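Glycoside hydrolase family 43 (Halothermothrix orenii, PDB 4QQS) hydrolyses O-glycosidic bonds as a thermostable family 43 glycosidase with alpha-L-arabinofuranosidase activity, probably in the breakdown of plant polysaccharides such as xylan. Local coordinates at residues I35-K40 with L57-E62; W66-F71 with R90-H95; G94-A99 with G121-D126; I98-S103 with K111-P116; A115-R120 with L168-D173. All blocks are in the same frame, centred on the assembly; numbering follows the deposited sequence. Where two conformers were deposited one is given.

Interaction 1: I35-K40 with L57-E62; sequences INRGFK and LDSYYE
The guanidinium of Arg37 has the ring of Tyr60 over one face, with Tyr60 CD2 3.3 Å from Arg37 CZ, and the carboxylate of Asp58 at its edge. The two planes of the arginine-tyrosine pair lie 32° apart, and Arg37 CG sits over the centre of the phenol ring in a CH-pi contact; a water at that ring's edge links Tyr60 OH to Asn36 O. The salt bridge is side-on: Arg37 NE gives a bond of 2.7 Å to Asp58 OD1, and Arg37 NH2 one of 2.7 Å to Asp58 OD2 on its syn side. An extended chain, with CG anti to the backbone N (chi1 177°), carries the guanidinium there. Arg37 NE and Tyr60 N reach Asp58 OD1 from opposite faces of the carboxylate; the second bond makes an Asx turn. Arg37 O takes two bonds from Ser59, through N at 2.9 Å and OG at 2.7 Å. Phe39 N bonds to Leu57 O, and the Phe39 ring lies beside the Leu57 side chain, CD2 to CD1 4.0 Å. The contact lies at the open end of the hairpin of strands 38-44 and 51-58; Phe39 and Leu57 pack on Met85 of strand 82-90, in the next sheet.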
# COMPACT_ATOMS: atom_id res chain seq x y z
N ILE A 35 4.28 -12.39 9.19
CA ILE A 35 4.60 -12.76 7.82
C ILE A 35 4.45 -14.25 7.54
O ILE A 35 4.29 -14.63 6.39
CB ILE A 35 6.02 -12.30 7.42
CG1 ILE A 35 7.06 -12.77 8.45
CG2 ILE A 35 6.05 -10.79 7.24
CD1 ILE A 35 8.51 -12.55 8.04
N ASN A 36 4.49 -15.09 8.56
CA ASN A 36 4.35 -16.52 8.34
C ASN A 36 2.89 -16.98 8.33
O ASN A 36 2.61 -18.14 8.04
CB ASN A 36 5.11 -17.31 9.40
CG ASN A 36 6.61 -17.16 9.29
OD1 ASN A 36 7.13 -16.78 8.25
ND2 ASN A 36 7.31 -17.49 10.36
N ARG A 37 1.96 -16.08 8.64
CA ARG A 37 0.62 -16.49 9.02
C ARG A 37 -0.56 -15.61 8.55
O ARG A 37 -1.62 -16.12 8.21
CB ARG A 37 0.61 -16.64 10.56
CG ARG A 37 -0.71 -17.00 11.18
CD ARG A 37 -0.59 -17.23 12.67
NE ARG A 37 -1.88 -17.61 13.20
CZ ARG A 37 -2.06 -18.24 14.35
NH1 ARG A 37 -1.03 -18.57 15.10
NH2 ARG A 37 -3.29 -18.54 14.74
N GLY A 38 -0.42 -14.29 8.59
CA GLY A 38 -1.56 -13.44 8.32
C GLY A 38 -1.28 -12.00 8.67
O GLY A 38 -0.13 -11.55 8.65
N PHE A 39 -2.33 -11.26 8.98
CA PHE A 39 -2.24 -9.81 9.14
C PHE A 39 -2.92 -9.32 10.38
O PHE A 39 -4.11 -9.58 10.59
CB PHE A 39 -2.83 -9.10 7.91
CG PHE A 39 -2.23 -9.60 6.63
CD1 PHE A 39 -0.95 -9.22 6.26
CD2 PHE A 39 -2.93 -10.47 5.82
CE1 PHE A 39 -0.37 -9.73 5.12
CE2 PHE A 39 -2.36 -10.99 4.67
CZ PHE A 39 -1.08 -10.62 4.32
N LYS A 40 -2.16 -8.58 11.17
CA LYS A 40 -2.69 -7.85 12.31
C LYS A 40 -3.47 -6.63 11.86
O LYS A 40 -3.25 -6.06 10.79
CB LYS A 40 -1.54 -7.41 13.22
CG LYS A 40 -0.87 -8.56 13.94
CD LYS A 40 0.35 -8.13 14.72
CE LYS A 40 0.83 -9.25 15.63
NZ LYS A 40 2.15 -8.97 16.26
N LEU A 57 -6.86 -11.30 9.44
CA LEU A 57 -6.79 -12.44 8.53
C LEU A 57 -5.75 -13.39 9.11
O LEU A 57 -4.61 -13.00 9.36
CB LEU A 57 -6.40 -11.96 7.12
CG LEU A 57 -6.14 -12.84 5.89
CD1 LEU A 57 -5.01 -13.84 6.09
CD2 LEU A 57 -7.40 -13.53 5.47
N ASP A 58 -6.18 -14.62 9.36
CA ASP A 58 -5.32 -15.66 9.88
C ASP A 58 -5.42 -16.81 8.91
O ASP A 58 -6.50 -17.39 8.75
CB ASP A 58 -5.82 -16.06 11.28
CG ASP A 58 -4.90 -17.05 11.98
OD1 ASP A 58 -3.90 -17.48 11.36
OD2 ASP A 58 -5.20 -17.41 13.14
N SER A 59 -4.33 -17.16 8.24
CA SER A 59 -4.38 -18.28 7.33
C SER A 59 -4.67 -19.59 8.07
O SER A 59 -5.10 -20.55 7.43
CB SER A 59 -3.09 -18.39 6.52
OG SER A 59 -1.97 -18.68 7.35
N TYR A 60 -4.46 -19.62 9.39
CA TYR A 60 -4.74 -20.80 10.20
C TYR A 60 -6.20 -20.85 10.64
O TYR A 60 -6.63 -21.85 11.19
CB TYR A 60 -3.87 -20.85 11.45
CG TYR A 60 -2.37 -20.89 11.21
CD1 TYR A 60 -1.82 -20.98 9.93
CD2 TYR A 60 -1.50 -20.82 12.29
CE1 TYR A 60 -0.44 -21.00 9.75
CE2 TYR A 60 -0.14 -20.84 12.12
CZ TYR A 60 0.39 -20.93 10.85
OH TYR A 60 1.75 -20.95 10.69
N TYR A 61 -6.95 -19.78 10.40
CA TYR A 61 -8.40 -19.80 10.62
C TYR A 61 -9.00 -20.95 9.83
O TYR A 61 -8.59 -21.25 8.71
CB TYR A 61 -9.00 -18.47 10.18
CG TYR A 61 -10.50 -18.33 10.39
CD1 TYR A 61 -11.06 -18.51 11.65
CD2 TYR A 61 -11.33 -17.94 9.35
CE1 TYR A 61 -12.41 -18.36 11.85
CE2 TYR A 61 -12.69 -17.79 9.55
CZ TYR A 61 -13.22 -18.00 10.81
OH TYR A 61 -14.57 -17.85 11.04
N GLU A 62 -9.99 -21.62 10.41
CA GLU A 62 -10.47 -22.87 9.83
C GLU A 62 -11.01 -22.72 8.41
O GLU A 62 -10.92 -23.65 7.62
CB GLU A 62 -11.48 -23.54 10.76
CG GLU A 62 -12.75 -22.76 11.00
CD GLU A 62 -13.91 -23.14 10.10
OE1 GLU A 62 -13.73 -23.97 9.18
OE2 GLU A 62 -15.02 -22.58 10.32
O HOH W 1 2.62 -20.71 7.65

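Interaction 2: W66-F71 with R90-H95; sequences WGTEDF and RDNDGH
Arg90 and Asp70 meet in the close-packed part of this contact: Arg90 NE, at 2.8 Å, and NH2, at 3.0 Å, both grip Asp70 OD2 at the guanidinium edge, with the carboxylate plane almost perpendicular (85°). Glu69 OE2 is the weaker member of this group, a long ion pair 3.7 Å from Arg90 NE. A bend at chi3 (-58°) lets the guanidinium send NH1 to Gly94 O. Backbone bonds run from Arg90 N to Glu69 O at 2.9 Å and from Thr68 N to Arg90 O at 2.8 Å. A leucine in place of Arg90 would probably leave Asp70 without its countercharge and the Gly94 carbonyl without this donor. Toward Trp66 the contact is looser: its NE1 bonds weakly to Asp91 OD2, which has a salt bridge to Lys97, and a water bridges Gly67 N and Asp91 OD1. At the exposed end Thr68 CG2 touches Asn92 OD1. The contact ties the loop entering strand 72-79 to the turn between strands 82-90 and 96-103 of the same propeller blade, where Leu96 lies against Asp70 and Arg90, and Trp66 against Lys97 and Ala99.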
# COMPACT_ATOMS: atom_id res chain seq x y z
N TRP A 66 -4.87 -21.20 2.97
CA TRP A 66 -4.07 -20.92 1.79
C TRP A 66 -2.88 -20.04 2.13
O TRP A 66 -2.97 -19.13 2.94
CB TRP A 66 -4.94 -20.24 0.72
CG TRP A 66 -4.17 -20.01 -0.53
CD1 TRP A 66 -3.95 -20.92 -1.52
CD2 TRP A 66 -3.48 -18.82 -0.92
NE1 TRP A 66 -3.18 -20.37 -2.50
CE2 TRP A 66 -2.86 -19.09 -2.16
CE3 TRP A 66 -3.31 -17.56 -0.34
CZ2 TRP A 66 -2.10 -18.14 -2.82
CZ3 TRP A 66 -2.55 -16.62 -1.01
CH2 TRP A 66 -1.96 -16.91 -2.24
N GLY A 67 -1.76 -20.32 1.48
CA GLY A 67 -0.54 -19.54 1.63
C GLY A 67 0.39 -20.20 2.62
O GLY A 67 -0.05 -20.67 3.66
N THR A 68 1.68 -20.24 2.29
CA THR A 68 2.64 -20.98 3.11
C THR A 68 3.54 -20.08 3.96
O THR A 68 4.01 -20.51 5.01
CB THR A 68 3.55 -21.89 2.26
OG1 THR A 68 4.37 -21.09 1.39
CG2 THR A 68 2.72 -22.85 1.44
N GLU A 69 3.76 -18.86 3.50
CA GLU A 69 4.69 -17.92 4.11
C GLU A 69 4.61 -16.64 3.29
O GLU A 69 3.88 -16.59 2.29
CB GLU A 69 6.12 -18.48 4.08
CG GLU A 69 6.64 -18.75 2.68
CD GLU A 69 8.08 -19.24 2.64
OE1 GLU A 69 8.81 -19.05 3.64
OE2 GLU A 69 8.48 -19.80 1.60
N ASP A 70 5.35 -15.63 3.71
CA ASP A 70 5.46 -14.38 2.95
C ASP A 70 4.10 -13.71 2.74
O ASP A 70 3.76 -13.26 1.64
CB ASP A 70 6.18 -14.61 1.61
CG ASP A 70 7.64 -15.04 1.79
OD1 ASP A 70 8.33 -14.50 2.68
OD2 ASP A 70 8.10 -15.92 1.03
N PHE A 71 3.35 -13.60 3.83
CA PHE A 71 2.08 -12.88 3.85
C PHE A 71 2.36 -11.38 3.90
O PHE A 71 2.84 -10.88 4.92
CB PHE A 71 1.23 -13.32 5.07
CG PHE A 71 0.62 -14.68 4.90
CD1 PHE A 71 1.34 -15.83 5.19
CD2 PHE A 71 -0.68 -14.83 4.45
CE1 PHE A 71 0.78 -17.07 5.02
CE2 PHE A 71 -1.24 -16.07 4.28
CZ PHE A 71 -0.51 -17.19 4.56
N ARG A 90 2.97 -16.73 -0.49
CA ARG A 90 3.61 -17.72 -1.34
C ARG A 90 2.78 -19.01 -1.37
O ARG A 90 2.41 -19.55 -0.33
CB ARG A 90 5.04 -18.03 -0.86
CG ARG A 90 5.88 -18.72 -1.93
CD ARG A 90 7.35 -18.82 -1.55
NE ARG A 90 7.96 -17.53 -1.27
CZ ARG A 90 8.43 -16.68 -2.19
NH1 ARG A 90 8.35 -16.96 -3.48
NH2 ARG A 90 8.96 -15.53 -1.80
N ASP A 91 2.48 -19.48 -2.57
CA ASP A 91 1.69 -20.70 -2.72
C ASP A 91 2.63 -21.91 -2.66
O ASP A 91 3.86 -21.77 -2.62
CB ASP A 91 0.92 -20.67 -4.04
CG ASP A 91 -0.40 -21.44 -3.99
OD1 ASP A 91 -0.61 -22.24 -3.05
OD2 ASP A 91 -1.23 -21.22 -4.90
N ASN A 92 2.05 -23.10 -2.66
CA ASN A 92 2.82 -24.33 -2.58
C ASN A 92 3.81 -24.50 -3.74
O ASN A 92 4.85 -25.13 -3.58
CB ASN A 92 1.89 -25.54 -2.52
CG ASN A 92 1.15 -25.61 -1.21
OD1 ASN A 92 1.76 -25.64 -0.14
ND2 ASN A 92 -0.17 -25.59 -1.28
N ASP A 93 3.48 -23.91 -4.88
CA ASP A 93 4.33 -23.99 -6.06
C ASP A 93 5.48 -22.99 -6.04
O ASP A 93 6.26 -22.94 -6.99
CB ASP A 93 3.51 -23.85 -7.34
CG ASP A 93 2.79 -22.51 -7.47
OD1 ASP A 93 3.03 -21.57 -6.67
OD2 ASP A 93 1.97 -22.40 -8.41
N GLY A 94 5.58 -22.21 -4.98
CA GLY A 94 6.67 -21.27 -4.81
C GLY A 94 6.44 -19.87 -5.37
O GLY A 94 7.28 -19.00 -5.18
N HIS A 95 5.33 -19.65 -6.07
CA HIS A 95 5.03 -18.33 -6.61
C HIS A 95 4.23 -17.49 -5.61
O HIS A 95 3.36 -18.02 -4.92
CB HIS A 95 4.21 -18.44 -7.91
CG HIS A 95 4.89 -19.22 -8.99
ND1 HIS A 95 6.07 -18.81 -9.58
CD2 HIS A 95 4.55 -20.38 -9.59
CE1 HIS A 95 6.42 -19.69 -10.50
NE2 HIS A 95 5.51 -20.66 -10.53
O HOH W 2 -0.96 -22.35 -0.23

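Interaction 3: G94-A99 with G121-D126; sequences GHLKIA and GLSFID
His95 lays one face of its imidazole over the Gly121-Leu122 peptide, with Gly121 O 3.0 Å from His95 CE1 and Gly121 CA over the ring in a CH-pi contact. CG beside the backbone N (chi1 -59°) turns the ring over this peptide, while ND1 bonds to Glu147. Were His95 replaced by an alanine, the Gly121 peptide would probably lose its ring cover and Glu147 one of its donors. Glu147 also bonds to Ser123 OG, which in turn accepts from Leu96 N at 3.0 Å. Beyond this, Leu96 and Ile125 lie side by side and point the same way, CD1 to CG2 3.8 Å, whereas Ile98, in one of its two conformers, crosses Phe124 at about a right angle. Phe124 N bonds to Leu96 O at 2.9 Å. The local axes of 96-99 and 124-126 lie 55° apart; their strands belong to different sheets, an arrangement of adjacent blades in a five-bladed beta-propeller. The second strand carries Asp126, predicted to tune the pKa of the catalytic acid and orient it.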
# COMPACT_ATOMS: atom_id res chain seq x y z
N GLY A 94 5.58 -22.21 -4.98
CA GLY A 94 6.67 -21.27 -4.81
C GLY A 94 6.44 -19.87 -5.37
O GLY A 94 7.28 -19.00 -5.18
N HIS A 95 5.33 -19.65 -6.07
CA HIS A 95 5.03 -18.33 -6.61
C HIS A 95 4.23 -17.49 -5.61
O HIS A 95 3.36 -18.02 -4.92
CB HIS A 95 4.21 -18.44 -7.91
CG HIS A 95 4.89 -19.22 -8.99
ND1 HIS A 95 6.07 -18.81 -9.58
CD2 HIS A 95 4.55 -20.38 -9.59
CE1 HIS A 95 6.42 -19.69 -10.50
NE2 HIS A 95 5.51 -20.66 -10.53
N LEU A 96 4.55 -16.21 -5.53
CA LEU A 96 3.73 -15.26 -4.77
C LEU A 96 2.48 -14.95 -5.56
O LEU A 96 2.57 -14.66 -6.76
CB LEU A 96 4.49 -13.96 -4.53
CG LEU A 96 5.81 -14.13 -3.76
CD1 LEU A 96 6.59 -12.84 -3.76
CD2 LEU A 96 5.55 -14.61 -2.34
N LYS A 97 1.31 -15.00 -4.92
CA LYS A 97 0.05 -14.74 -5.61
C LYS A 97 -0.84 -13.88 -4.75
O LYS A 97 -0.78 -13.90 -3.52
CB LYS A 97 -0.66 -16.06 -5.94
CG LYS A 97 0.21 -17.06 -6.69
CD LYS A 97 -0.49 -18.39 -6.95
CE LYS A 97 0.51 -19.42 -7.45
NZ LYS A 97 -0.10 -20.77 -7.55
N ILE A 98 -1.67 -13.10 -5.43
CA ILE A 98 -2.69 -12.29 -4.79
C ILE A 98 -3.91 -13.15 -4.46
O ILE A 98 -4.26 -14.06 -5.23
CB ILE A 98 -3.01 -11.11 -5.71
CG1 ILE A 98 -1.81 -10.16 -5.70
CG2 ILE A 98 -4.30 -10.39 -5.31
CD1 ILE A 98 -1.75 -9.25 -6.91
N ALA A 99 -4.51 -12.88 -3.31
CA ALA A 99 -5.73 -13.52 -2.85
C ALA A 99 -6.74 -12.46 -2.43
O ALA A 99 -6.38 -11.33 -2.08
CB ALA A 99 -5.42 -14.43 -1.67
N GLY A 121 1.56 -18.31 -13.07
CA GLY A 121 2.85 -18.97 -12.96
C GLY A 121 4.00 -18.03 -12.65
O GLY A 121 5.15 -18.36 -12.91
N LEU A 122 3.69 -16.87 -12.09
CA LEU A 122 4.69 -15.87 -11.73
C LEU A 122 4.32 -15.26 -10.39
O LEU A 122 3.33 -15.65 -9.77
CB LEU A 122 4.78 -14.80 -12.83
CG LEU A 122 5.32 -15.28 -14.17
CD1 LEU A 122 5.14 -14.21 -15.23
CD2 LEU A 122 6.79 -15.67 -14.04
N SER A 123 5.13 -14.31 -9.92
CA SER A 123 4.91 -13.69 -8.62
C SER A 123 4.27 -12.31 -8.74
O SER A 123 4.74 -11.44 -9.48
CB SER A 123 6.23 -13.60 -7.86
OG SER A 123 6.59 -14.87 -7.34
N PHE A 124 3.19 -12.12 -7.97
CA PHE A 124 2.43 -10.89 -7.94
C PHE A 124 2.18 -10.50 -6.50
O PHE A 124 1.86 -11.36 -5.67
CB PHE A 124 1.09 -11.06 -8.67
CG PHE A 124 1.25 -11.46 -10.09
CD1 PHE A 124 1.42 -10.51 -11.07
CD2 PHE A 124 1.26 -12.80 -10.46
CE1 PHE A 124 1.60 -10.88 -12.40
CE2 PHE A 124 1.43 -13.17 -11.78
CZ PHE A 124 1.59 -12.22 -12.75
N ILE A 125 2.30 -9.20 -6.22
CA ILE A 125 2.12 -8.67 -4.87
C ILE A 125 1.49 -7.28 -4.93
O ILE A 125 1.28 -6.71 -6.01
CB ILE A 125 3.46 -8.58 -4.09
CG1 ILE A 125 4.39 -7.49 -4.66
CG2 ILE A 125 4.17 -9.94 -4.04
CD1 ILE A 125 5.57 -7.18 -3.78
N ASP A 126 1.19 -6.72 -3.76
CA ASP A 126 0.84 -5.31 -3.63
C ASP A 126 -0.44 -4.93 -4.37
O ASP A 126 -0.57 -3.81 -4.88
CB ASP A 126 1.99 -4.38 -4.05
CG ASP A 126 3.09 -4.27 -3.02
OD1 ASP A 126 2.96 -4.84 -1.92
OD2 ASP A 126 4.09 -3.59 -3.31

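Interaction 4: I98-S103 with K111-P116; sequences IALASS and KNIKAP
Leu100 O is gripped by two backbone donors, Ile113 N at 2.8 Å and Lys114 N at 3.1 Å. The first lies in the carbonyl plane on a lone pair and the second is tilted 22° from it; two consecutive residues thus face one, the definition of a classic beta bulge. Leu100 N answers with a bond to Lys114 O. Past the bulge the antiparallel pairing resumes: Ser102 and Lys111 form a hydrogen-bonded pair, with Ser102 N to Lys111 O and Lys111 N to Ser102 O both at 2.9 Å.

At the bulge Ile113 lies against the Leu100 side chain. Ile113 CG1 takes the position between the backbone N and the carbonyl carbon (chi1 65°), and from there CD1 reaches Leu100 CD2 at 3.7 Å, while CG2 approaches Ser102 OG at 3.6 Å. That hydroxyl has a polar partner in Lys82, Asn112 OD1 is held by Tyr87 OH, and Lys114 NZ turns to Leu168 O. At the other end the methyls of Ala99 and Ala115 touch, CB to CB 3.8 Å, and Pro116, after a cis peptide, sets its CB against Ile98 O.

Main-chain bonds therefore carry this hairpin of strands 96-103 and 111-112, and the side chains across it add mostly apolar contact. The pairing probably depends little on side-chain polarity, since the polar ends of Ser102, Asn112 and Lys114 are engaged with other parts of the chain.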
# COMPACT_ATOMS: atom_id res chain seq x y z
N ILE A 98 -1.67 -13.10 -5.43
CA ILE A 98 -2.69 -12.29 -4.79
C ILE A 98 -3.91 -13.15 -4.46
O ILE A 98 -4.26 -14.06 -5.23
CB ILE A 98 -3.01 -11.11 -5.71
CG1 ILE A 98 -1.81 -10.16 -5.70
CG2 ILE A 98 -4.30 -10.39 -5.31
CD1 ILE A 98 -1.75 -9.25 -6.91
N ALA A 99 -4.51 -12.88 -3.31
CA ALA A 99 -5.73 -13.52 -2.85
C ALA A 99 -6.74 -12.46 -2.43
O ALA A 99 -6.38 -11.33 -2.08
CB ALA A 99 -5.42 -14.43 -1.67
N LEU A 100 -8.01 -12.87 -2.43
CA LEU A 100 -9.14 -12.04 -2.04
C LEU A 100 -9.93 -12.72 -0.93
O LEU A 100 -10.29 -13.90 -1.06
CB LEU A 100 -10.05 -11.82 -3.25
CG LEU A 100 -11.24 -10.88 -3.05
CD1 LEU A 100 -10.78 -9.45 -2.85
CD2 LEU A 100 -12.21 -10.97 -4.22
N ALA A 101 -10.22 -11.97 0.12
CA ALA A 101 -10.97 -12.44 1.28
C ALA A 101 -12.03 -11.40 1.64
O ALA A 101 -11.95 -10.25 1.19
CB ALA A 101 -10.04 -12.67 2.46
N SER A 102 -12.99 -11.78 2.48
CA SER A 102 -14.01 -10.83 2.91
C SER A 102 -14.42 -11.05 4.37
O SER A 102 -14.17 -12.10 4.96
CB SER A 102 -15.22 -10.90 2.00
OG SER A 102 -15.94 -12.11 2.20
N SER A 103 -15.06 -10.03 4.94
CA SER A 103 -15.56 -10.08 6.30
C SER A 103 -16.72 -9.11 6.43
O SER A 103 -16.79 -8.11 5.73
CB SER A 103 -14.47 -9.67 7.29
OG SER A 103 -14.93 -9.76 8.63
N LYS A 111 -12.33 -14.22 5.61
CA LYS A 111 -12.33 -15.55 5.03
C LYS A 111 -12.05 -15.46 3.54
O LYS A 111 -12.61 -14.62 2.83
CB LYS A 111 -13.66 -16.26 5.26
CG LYS A 111 -14.83 -15.69 4.50
CD LYS A 111 -16.09 -16.51 4.75
CE LYS A 111 -17.23 -16.01 3.88
NZ LYS A 111 -18.46 -16.84 4.05
N ASN A 112 -11.18 -16.33 3.05
CA ASN A 112 -10.85 -16.34 1.63
C ASN A 112 -12.08 -16.59 0.79
O ASN A 112 -12.88 -17.48 1.08
CB ASN A 112 -9.81 -17.41 1.33
CG ASN A 112 -8.46 -17.07 1.91
OD1 ASN A 112 -8.11 -15.90 2.06
ND2 ASN A 112 -7.68 -18.10 2.23
N ILE A 113 -12.21 -15.81 -0.28
CA ILE A 113 -13.23 -16.05 -1.28
C ILE A 113 -12.66 -16.46 -2.63
O ILE A 113 -13.29 -17.24 -3.33
CB ILE A 113 -14.28 -14.91 -1.36
CG1 ILE A 113 -13.65 -13.60 -1.83
CG2 ILE A 113 -15.00 -14.78 -0.00
CD1 ILE A 113 -14.66 -12.47 -1.95
N LYS A 114 -11.46 -16.01 -2.98
CA LYS A 114 -10.75 -16.53 -4.15
C LYS A 114 -9.26 -16.41 -3.86
O LYS A 114 -8.68 -15.33 -3.92
CB LYS A 114 -11.16 -15.83 -5.45
CG LYS A 114 -10.77 -16.60 -6.69
CD LYS A 114 -11.40 -16.02 -7.94
CE LYS A 114 -10.92 -16.72 -9.20
NZ LYS A 114 -11.74 -16.26 -10.35
N ALA A 115 -8.66 -17.54 -3.53
CA ALA A 115 -7.27 -17.61 -3.11
C ALA A 115 -6.60 -18.78 -3.83
O ALA A 115 -6.85 -19.92 -3.48
CB ALA A 115 -7.19 -17.78 -1.60
N PRO A 116 -5.77 -18.50 -4.85
CA PRO A 116 -5.39 -17.18 -5.36
C PRO A 116 -6.49 -16.53 -6.20
O PRO A 116 -7.36 -17.21 -6.78
CB PRO A 116 -4.18 -17.49 -6.24
CG PRO A 116 -4.45 -18.86 -6.76
CD PRO A 116 -5.15 -19.59 -5.63

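Interaction 5: A115-R120 with L168-D173; sequences APLFDR and LELKGD
Leu170 turns its two methyls toward Leu117, Phe118 and Arg120 of the other loop. Leu170 CD2 lies over one face of the Phe118 ring in a CH-pi contact, 3.7 Å from Phe118 CD1. The same methyl is 3.8 Å from Arg120 NH2, while Leu170 CD1 meets Leu117 CD2 at 4.2 Å. No direct hydrogen bond joins the segments; instead a water donates to both Leu117 O and Leu168 O, at 2.7 Å each. In the next shell, Phe118 CD2 sits over a face of the Arg120 guanidinium. That guanidinium is anchored by bonds to Tyr141 and Gln161, and the Phe118 ring meets Phe124 edge-to-face. Lys114 adds a bond to Leu168 O. The contact is mainly apolar packing between loops of two neighbouring sheets of the propeller: it joins the loop that runs from strand 111-112 to strand 124-131 with the loop between strands 153-162 and 175-178, and Leu117 and Leu170 both rest on Ile139 of strand 137-143.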
# COMPACT_ATOMS: atom_id res chain seq x y z
N ALA A 115 -8.66 -17.54 -3.53
CA ALA A 115 -7.27 -17.61 -3.11
C ALA A 115 -6.60 -18.78 -3.83
O ALA A 115 -6.85 -19.92 -3.48
CB ALA A 115 -7.19 -17.78 -1.60
N PRO A 116 -5.77 -18.50 -4.85
CA PRO A 116 -5.39 -17.18 -5.36
C PRO A 116 -6.49 -16.53 -6.20
O PRO A 116 -7.36 -17.21 -6.78
CB PRO A 116 -4.18 -17.49 -6.24
CG PRO A 116 -4.45 -18.86 -6.76
CD PRO A 116 -5.15 -19.59 -5.63
N LEU A 117 -6.42 -15.21 -6.30
CA LEU A 117 -7.38 -14.46 -7.10
C LEU A 117 -7.13 -14.70 -8.59
O LEU A 117 -8.08 -14.81 -9.37
CB LEU A 117 -7.24 -12.98 -6.76
CG LEU A 117 -8.12 -12.02 -7.56
CD1 LEU A 117 -9.61 -12.32 -7.39
CD2 LEU A 117 -7.82 -10.59 -7.15
N PHE A 118 -5.86 -14.77 -8.98
CA PHE A 118 -5.46 -15.14 -10.33
C PHE A 118 -4.10 -15.81 -10.23
O PHE A 118 -3.41 -15.69 -9.21
CB PHE A 118 -5.44 -13.94 -11.29
CG PHE A 118 -4.43 -12.86 -10.95
CD1 PHE A 118 -4.75 -11.85 -10.06
CD2 PHE A 118 -3.17 -12.82 -11.56
CE1 PHE A 118 -3.84 -10.83 -9.77
CE2 PHE A 118 -2.27 -11.81 -11.28
CZ PHE A 118 -2.61 -10.82 -10.37
N ASP A 119 -3.72 -16.54 -11.28
CA ASP A 119 -2.50 -17.33 -11.24
C ASP A 119 -1.95 -17.44 -12.64
O ASP A 119 -2.62 -17.98 -13.53
CB ASP A 119 -2.82 -18.71 -10.66
CG ASP A 119 -1.58 -19.53 -10.34
OD1 ASP A 119 -0.46 -19.12 -10.69
OD2 ASP A 119 -1.76 -20.61 -9.72
N ARG A 120 -0.75 -16.90 -12.85
CA ARG A 120 -0.10 -16.89 -14.16
C ARG A 120 1.30 -17.50 -14.09
O ARG A 120 2.14 -17.24 -14.96
CB ARG A 120 -0.06 -15.47 -14.72
CG ARG A 120 -1.42 -14.85 -14.85
CD ARG A 120 -1.34 -13.36 -15.10
NE ARG A 120 -2.68 -12.79 -15.03
CZ ARG A 120 -2.93 -11.49 -14.87
NH1 ARG A 120 -1.93 -10.62 -14.81
NH2 ARG A 120 -4.17 -11.06 -14.77
N LEU A 168 -14.09 -10.85 -8.93
CA LEU A 168 -13.51 -12.19 -9.13
C LEU A 168 -12.75 -12.38 -10.44
O LEU A 168 -12.03 -13.38 -10.59
CB LEU A 168 -14.60 -13.26 -9.03
CG LEU A 168 -15.42 -13.24 -7.74
CD1 LEU A 168 -16.50 -14.31 -7.81
CD2 LEU A 168 -14.55 -13.44 -6.50
N GLU A 169 -12.90 -11.46 -11.40
CA GLU A 169 -12.24 -11.56 -12.69
C GLU A 169 -11.50 -10.28 -12.96
O GLU A 169 -12.01 -9.19 -12.66
CB GLU A 169 -13.25 -11.78 -13.81
CG GLU A 169 -12.60 -12.01 -15.20
CD GLU A 169 -13.43 -11.55 -16.39
OE1 GLU A 169 -14.54 -11.00 -16.22
OE2 GLU A 169 -12.96 -11.74 -17.54
N LEU A 170 -10.32 -10.41 -13.56
CA LEU A 170 -9.57 -9.28 -14.05
C LEU A 170 -9.84 -9.22 -15.56
O LEU A 170 -9.54 -10.17 -16.29
CB LEU A 170 -8.09 -9.44 -13.75
CG LEU A 170 -7.66 -9.15 -12.31
CD1 LEU A 170 -8.21 -10.13 -11.29
CD2 LEU A 170 -6.16 -9.13 -12.21
N LYS A 171 -10.45 -8.13 -16.02
CA LYS A 171 -10.92 -8.04 -17.40
C LYS A 171 -9.78 -7.80 -18.37
O LYS A 171 -8.85 -7.04 -18.09
CB LYS A 171 -11.93 -6.89 -17.54
CG LYS A 171 -13.25 -7.10 -16.80
CD LYS A 171 -14.16 -5.87 -16.92
CE LYS A 171 -15.56 -6.20 -17.36
NZ LYS A 171 -16.34 -4.99 -17.70
N GLY A 172 -9.88 -8.43 -19.54
CA GLY A 172 -8.99 -8.14 -20.63
C GLY A 172 -7.54 -8.46 -20.34
O GLY A 172 -7.23 -9.31 -19.51
N ASP A 173 -6.66 -7.77 -21.06
CA ASP A 173 -5.23 -7.97 -20.91
C ASP A 173 -4.69 -7.06 -19.82
O ASP A 173 -5.20 -5.96 -19.61
CB ASP A 173 -4.51 -7.63 -22.21
CG ASP A 173 -4.88 -8.54 -23.36
OD1 ASP A 173 -5.18 -9.73 -23.13
OD2 ASP A 173 -4.83 -8.08 -24.52
O HOH W 3 -9.57 -14.11 -11.46

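In the fold
The five contacts follow the chain through neighbouring blades of the five-bladed propeller. Interaction 1 lies at the open end of the hairpin of strands 38-44 and 51-58 and touches interaction 2, centred 12 Å away, through Phe71. Interactions 2, 3 and 4 gather round the sheet of strands 72-79, 82-90, 96-103 and 111-112: 2 and 3 share Gly94 and His95, with centres 8 Å apart, while 3 and 4 share Ile98 and Ala99 on strand 96-103. Interaction 5 starts from Ala115 and Pro116, where interaction 4 ends, and crosses interaction 3 along the chain. Pairing within sheets and packing between them are thus linked along the chain, and interaction 3 brings this network up to the predicted catalytic residues.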